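Local structure of mandelate racemase/muconate lactonizing enzyme family protein (Azoarcus sp., 2QDE) at residues A[272-277]-A[281-286]. The protein is a member of the mandelate racemase/muconate lactonizing enzyme family, with an enolase-type N-terminal domain and a TIM-barrel-like C-terminal domain. Sequence-based numbering, arbitrary orientation.
Sequences QKAGGL and QRWLTL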
loop_
_atom_site.group_PDB
_atom_site.type_symbol
_atom_site.label_atom_id
_atom_site.label_comp_id
_atom_site.label_asym_id
_atom_site.label_seq_id
_atom_site.Cartn_x
_atom_site.Cartn_y
_atom_site.Cartn_z
ATOM N N GLN A 272 4.413 -4.254 34.126
ATOM C CA GLN A 272 5.677 -3.523 34.159
ATOM C C GLN A 272 6.151 -3.130 32.757
ATOM O O GLN A 272 6.849 -2.134 32.588
ATOM C CB GLN A 272 6.761 -4.348 34.869
ATOM C CG GLN A 272 6.499 -4.555 36.356
ATOM C CD GLN A 272 5.772 -5.847 36.659
ATOM O OE1 GLN A 272 5.019 -6.364 35.829
ATOM N NE2 GLN A 272 5.986 -6.375 37.864
ATOM N N LYS A 273 5.775 -3.914 31.752
ATOM C CA LYS A 273 6.170 -3.604 30.383
ATOM C C LYS A 273 5.337 -2.427 29.887
ATOM O O LYS A 273 5.858 -1.485 29.279
ATOM C CB LYS A 273 5.944 -4.818 29.479
ATOM C CG LYS A 273 6.285 -4.578 28.017
ATOM C CD LYS A 273 6.040 -5.824 27.164
ATOM C CE LYS A 273 4.583 -6.285 27.227
ATOM N NZ LYS A 273 4.320 -7.418 26.289
ATOM N N ALA A 274 4.038 -2.491 30.161
ATOM C CA ALA A 274 3.101 -1.447 29.754
ATOM C C ALA A 274 3.444 -0.113 30.411
ATOM O O ALA A 274 3.256 0.947 29.812
ATOM C CB ALA A 274 1.675 -1.854 30.113
ATOM N N GLY A 275 3.928 -0.175 31.652
ATOM C CA GLY A 275 4.294 1.038 32.360
ATOM C C GLY A 275 3.384 1.416 33.515
ATOM O O GLY A 275 3.464 2.534 34.018
ATOM N N GLY A 276 2.523 0.497 33.945
ATOM C CA GLY A 276 1.619 0.799 35.042
ATOM C C GLY A 276 0.196 0.370 34.730
ATOM O O GLY A 276 -0.113 0.020 33.594
ATOM N N LEU A 277 -0.675 0.405 35.732
ATOM C CA LEU A 277 -2.063 0.006 35.541
ATOM C C LEU A 277 -2.824 0.900 34.567
ATOM O O LEU A 277 -3.574 0.398 33.732
ATOM C CB LEU A 277 -2.787 -0.054 36.891
ATOM C CG LEU A 277 -2.243 -1.094 37.884
ATOM C CD1 LEU A 277 -2.910 -0.903 39.252
ATOM C CD2 LEU A 277 -2.490 -2.508 37.347
ATOM N N GLN A 281 -4.339 -0.132 30.920
ATOM C CA GLN A 281 -5.720 0.017 30.460
ATOM C C GLN A 281 -5.745 0.567 29.034
ATOM O O GLN A 281 -6.561 0.152 28.212
ATOM C CB GLN A 281 -6.504 0.949 31.391
ATOM C CG GLN A 281 -6.698 0.408 32.804
ATOM C CD GLN A 281 -7.503 1.352 33.672
ATOM O OE1 GLN A 281 -8.665 1.084 34.004
ATOM N NE2 GLN A 281 -6.895 2.472 34.032
ATOM N N ARG A 282 -4.848 1.506 28.746
ATOM C CA ARG A 282 -4.772 2.083 27.408
ATOM C C ARG A 282 -4.309 0.991 26.435
ATOM O O ARG A 282 -4.854 0.836 25.348
ATOM C CB ARG A 282 -3.795 3.264 27.405
ATOM C CG ARG A 282 -4.235 4.419 28.311
ATOM C CD ARG A 282 -3.212 5.544 28.338
ATOM N NE ARG A 282 -3.651 6.654 29.183
ATOM C CZ ARG A 282 -2.865 7.646 29.595
ATOM N NH1 ARG A 282 -1.585 7.682 29.246
ATOM N NH2 ARG A 282 -3.361 8.604 30.368
ATOM N N TRP A 283 -3.304 0.237 26.862
ATOM C CA TRP A 283 -2.727 -0.868 26.098
ATOM C C TRP A 283 -3.841 -1.858 25.726
ATOM O O TRP A 283 -3.939 -2.314 24.583
ATOM C CB TRP A 283 -1.689 -1.564 26.980
ATOM C CG TRP A 283 -0.699 -2.474 26.302
ATOM C CD1 TRP A 283 0.614 -2.200 26.055
ATOM C CD2 TRP A 283 -0.899 -3.843 25.925
ATOM N NE1 TRP A 283 1.250 -3.313 25.567
ATOM C CE2 TRP A 283 0.346 -4.337 25.475
ATOM C CE3 TRP A 283 -2.007 -4.701 25.932
ATOM C CZ2 TRP A 283 0.517 -5.661 25.036
ATOM C CZ3 TRP A 283 -1.837 -6.018 25.496
ATOM C CH2 TRP A 283 -0.585 -6.482 25.056
ATOM N N LEU A 284 -4.682 -2.173 26.708
ATOM C CA LEU A 284 -5.783 -3.109 26.523
ATOM C C LEU A 284 -6.896 -2.534 25.646
ATOM O O LEU A 284 -7.746 -3.269 25.142
ATOM C CB LEU A 284 -6.324 -3.553 27.891
ATOM C CG LEU A 284 -5.363 -4.475 28.662
ATOM C CD1 LEU A 284 -5.911 -4.788 30.045
ATOM C CD2 LEU A 284 -5.143 -5.762 27.875
ATOM N N THR A 285 -6.897 -1.219 25.469
ATOM C CA THR A 285 -7.887 -0.583 24.604
ATOM C C THR A 285 -7.498 -0.918 23.167
ATOM O O THR A 285 -8.342 -1.260 22.337
ATOM C CB THR A 285 -7.891 0.943 24.782
ATOM O OG1 THR A 285 -8.371 1.259 26.091
ATOM C CG2 THR A 285 -8.790 1.608 23.742
ATOM N N LEU A 286 -6.205 -0.819 22.879
ATOM C CA LEU A 286 -5.717 -1.141 21.545
ATOM C C LEU A 286 -5.899 -2.636 21.284
ATOM O O LEU A 286 -6.229 -3.038 20.169
ATOM C CB LEU A 286 -4.241 -0.750 21.409
ATOM C CG LEU A 286 -3.959 0.636 20.819
ATOM C CD1 LEU A 286 -4.768 1.720 21.533
ATOM C CD2 LEU A 286 -2.475 0.922 20.933
#
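W283, reaching back from helix 277-290, packs its indole against A274 and the end of K273 on the short helix 271-274. The methyl CB of A274 lies 4.2 Å from CD1 of the W283 pyrrole ring, and NZ of K273 comes to 4.4 Å from CZ2 of the benzene ring; both approach the indole obliquely. At A274 the small side chain suits a spot where the two backbones run close, the CA atoms of A274 and W283 being 6.9 Å apart. With CG turned anti to the backbone N (chi1 -163°), W283 lays its ring from the A274 methyl toward the K273 ammonium, where it also packs on L267 and I269 of strand 266-269 and L255 of helix 252-261. Its buried NE1 is satisfied by the carbonyl O of A249.

K273 leaves its helix extended as far as CD and then bends at chi3 (59°), which carries the ammonium beside the benzene part of the indole, to a salt bridge with D246, a ligand of the barium ion, and a hydrogen bond to O of M268. G275 ends the short helix, and G276 occupies the N-cap position of the next; both glycines adopt positive phi, which their lack of a side chain makes easy. Within that next helix the amide N of Q281 donates to O of L277 at 3.0 Å. CG of Q281 lies 3.3 Å from the same L277 O, while the L277 side chain packs on F109 and H112 of helix 101-119.

A modest apolar contact, alanine against indole, thus packs the short helix 271-274 against the helix that follows it in this barrel-type domain, while the indole and the salt bridge to D246 together fix where the K273 ammonium sits, beside a barium ligand.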